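PDB 5LU3: glycoside hydrolase family 12 from Spirochaeta thermophila, which is probably a cellulase, represented here by its carbohydrate-binding module of family 64, a calcium-binding beta domain. Local coordinates for residues D23-T27 with G66-I70. Sequence-based numbering, arbitrary orientation.
Sequences DDFST and GYWYI
Asp23 and Tyr67 bring the two backbones nearest, CA to CA 4.5 Å, where the loop leaving strand 16-22 passes the start of strand 68-74; no hydrogen bond joins the segments. Trp68 suits this place because its broad indole can take Phe25 over a face and Thr27 and the Asp23 backbone at its edge. Phe25 CB sits 3.3 Å from the centroid of the indole six-membered ring, almost on its normal, while the phenyl ring stacks face to face on the five-membered ring, planes 19° apart. Phe25 CG stands beside its own backbone N (chi1 -83°), which swings the phenyl across the pyrrole half. The edge contact of Thr27 is its methyl, CG2 3.7 Å from Trp68 CH2, and Trp68 NE1 hydrogen-bonds to Val60 O. With an alanine in place of Trp68, Phe25 would probably lose its stacking partner and Val60 O its donor. Tyr67 offers Asp23 CB a ring face, 3.7 Å to the centroid, and its OH is hydrogen-bonded to Glu5 OE2. While Asp23 CB lies over that ring, OD1 is a calcium ligand, as are Asp24 OD1 and Asp7. Aromatic and CH-pi contacts thus probably help hold a loop whose acidic side chains grip the metal, joining calcium site to beta-sheet.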
loop_
_atom_site.group_PDB
_atom_site.type_symbol
_atom_site.label_atom_id
_atom_site.label_comp_id
_atom_site.label_asym_id
_atom_site.label_seq_id
_atom_site.Cartn_x
_atom_site.Cartn_y
_atom_site.Cartn_z
ATOM N N ASP A 23 7.037 7.255 -3.877
ATOM C CA ASP A 23 8.317 6.707 -4.300
ATOM C C ASP A 23 9.132 6.197 -3.105
ATOM O O ASP A 23 10.346 6.041 -3.242
ATOM C CB ASP A 23 9.110 7.679 -5.175
ATOM C CG ASP A 23 9.585 8.901 -4.440
ATOM O OD1 ASP A 23 9.182 9.103 -3.294
ATOM O OD2 ASP A 23 10.394 9.683 -5.018
ATOM N N ASP A 24 8.472 5.920 -1.963
ATOM C CA ASP A 24 9.189 5.696 -0.694
ATOM C C ASP A 24 9.345 4.217 -0.328
ATOM O O ASP A 24 9.876 3.929 0.747
ATOM C CB ASP A 24 8.440 6.379 0.465
ATOM C CG ASP A 24 8.562 7.832 0.494
ATOM O OD1 ASP A 24 9.420 8.415 -0.182
ATOM O OD2 ASP A 24 7.803 8.468 1.304
ATOM N N PHE A 25 8.856 3.285 -1.157
ATOM C CA PHE A 25 8.999 1.874 -0.785
ATOM C C PHE A 25 10.459 1.442 -0.719
ATOM O O PHE A 25 11.287 1.891 -1.507
ATOM C CB PHE A 25 8.307 0.928 -1.774
ATOM C CG PHE A 25 6.835 0.725 -1.561
ATOM C CD1 PHE A 25 6.012 1.681 -1.017
ATOM C CD2 PHE A 25 6.274 -0.498 -1.903
ATOM C CE1 PHE A 25 4.647 1.443 -0.837
ATOM C CE2 PHE A 25 4.926 -0.752 -1.730
ATOM C CZ PHE A 25 4.106 0.225 -1.219
ATOM N N SER A 26 10.743 0.503 0.173
ATOM C CA SER A 26 12.055 -0.133 0.201
ATOM C C SER A 26 12.296 -0.883 -1.123
ATOM O O SER A 26 11.414 -1.614 -1.594
ATOM C CB SER A 26 12.144 -1.134 1.356
ATOM O OG SER A 26 13.493 -1.577 1.482
ATOM N N THR A 27 13.467 -0.687 -1.707
ATOM C CA THR A 27 13.934 -1.488 -2.825
ATOM C C THR A 27 15.078 -2.405 -2.464
ATOM O O THR A 27 15.665 -3.024 -3.341
ATOM C CB THR A 27 14.377 -0.584 -3.977
ATOM O OG1 THR A 27 15.448 0.258 -3.543
ATOM C CG2 THR A 27 13.226 0.264 -4.468
ATOM N N GLY A 66 9.744 4.509 -11.231
ATOM C CA GLY A 66 10.195 4.400 -9.851
ATOM C C GLY A 66 9.143 4.644 -8.771
ATOM O O GLY A 66 9.476 4.737 -7.614
ATOM N N TYR A 67 7.888 4.779 -9.153
ATOM C CA TYR A 67 6.808 4.983 -8.215
ATOM C C TYR A 67 5.984 3.729 -7.991
ATOM O O TYR A 67 5.994 2.783 -8.763
ATOM C CB TYR A 67 5.881 6.125 -8.698
ATOM C CG TYR A 67 6.336 7.487 -8.239
ATOM C CD1 TYR A 67 7.422 8.130 -8.806
ATOM C CD2 TYR A 67 5.659 8.144 -7.236
ATOM C CE1 TYR A 67 7.823 9.385 -8.342
ATOM C CE2 TYR A 67 6.036 9.362 -6.766
ATOM C CZ TYR A 67 7.114 9.985 -7.304
ATOM O OH TYR A 67 7.485 11.218 -6.798
ATOM N N TRP A 68 5.243 3.772 -6.883
ATOM C CA TRP A 68 4.250 2.763 -6.552
ATOM C C TRP A 68 2.876 3.427 -6.582
ATOM O O TRP A 68 2.633 4.380 -5.838
ATOM C CB TRP A 68 4.552 2.115 -5.175
ATOM C CG TRP A 68 5.775 1.247 -5.215
ATOM C CD1 TRP A 68 5.809 -0.087 -5.412
ATOM C CD2 TRP A 68 7.125 1.665 -5.081
ATOM N NE1 TRP A 68 7.097 -0.549 -5.396
ATOM C CE2 TRP A 68 7.934 0.521 -5.209
ATOM C CE3 TRP A 68 7.734 2.893 -4.863
ATOM C CZ2 TRP A 68 9.332 0.579 -5.121
ATOM C CZ3 TRP A 68 9.120 2.944 -4.778
ATOM C CH2 TRP A 68 9.893 1.795 -4.907
ATOM N N TYR A 69 2.005 2.904 -7.448
ATOM C CA TYR A 69 0.653 3.408 -7.674
ATOM C C TYR A 69 -0.337 2.458 -7.022
ATOM O O TYR A 69 -0.422 1.288 -7.396
ATOM C CB TYR A 69 0.397 3.497 -9.190
ATOM C CG TYR A 69 1.255 4.554 -9.842
ATOM C CD1 TYR A 69 0.824 5.876 -9.936
ATOM C CD2 TYR A 69 2.500 4.249 -10.366
ATOM C CE1 TYR A 69 1.616 6.846 -10.494
ATOM C CE2 TYR A 69 3.320 5.249 -10.914
ATOM C CZ TYR A 69 2.855 6.545 -11.000
ATOM O OH TYR A 69 3.624 7.565 -11.555
ATOM N N ILE A 70 -1.040 2.978 -6.018
ATOM C CA ILE A 70 -1.866 2.174 -5.111
ATOM C C ILE A 70 -3.329 2.512 -5.304
ATOM O O ILE A 70 -3.706 3.684 -5.260
ATOM C CB ILE A 70 -1.462 2.484 -3.661
ATOM C CG1 ILE A 70 0.037 2.259 -3.439
ATOM C CG2 ILE A 70 -2.298 1.661 -2.693
ATOM C CD1 ILE A 70 0.675 3.299 -2.584
#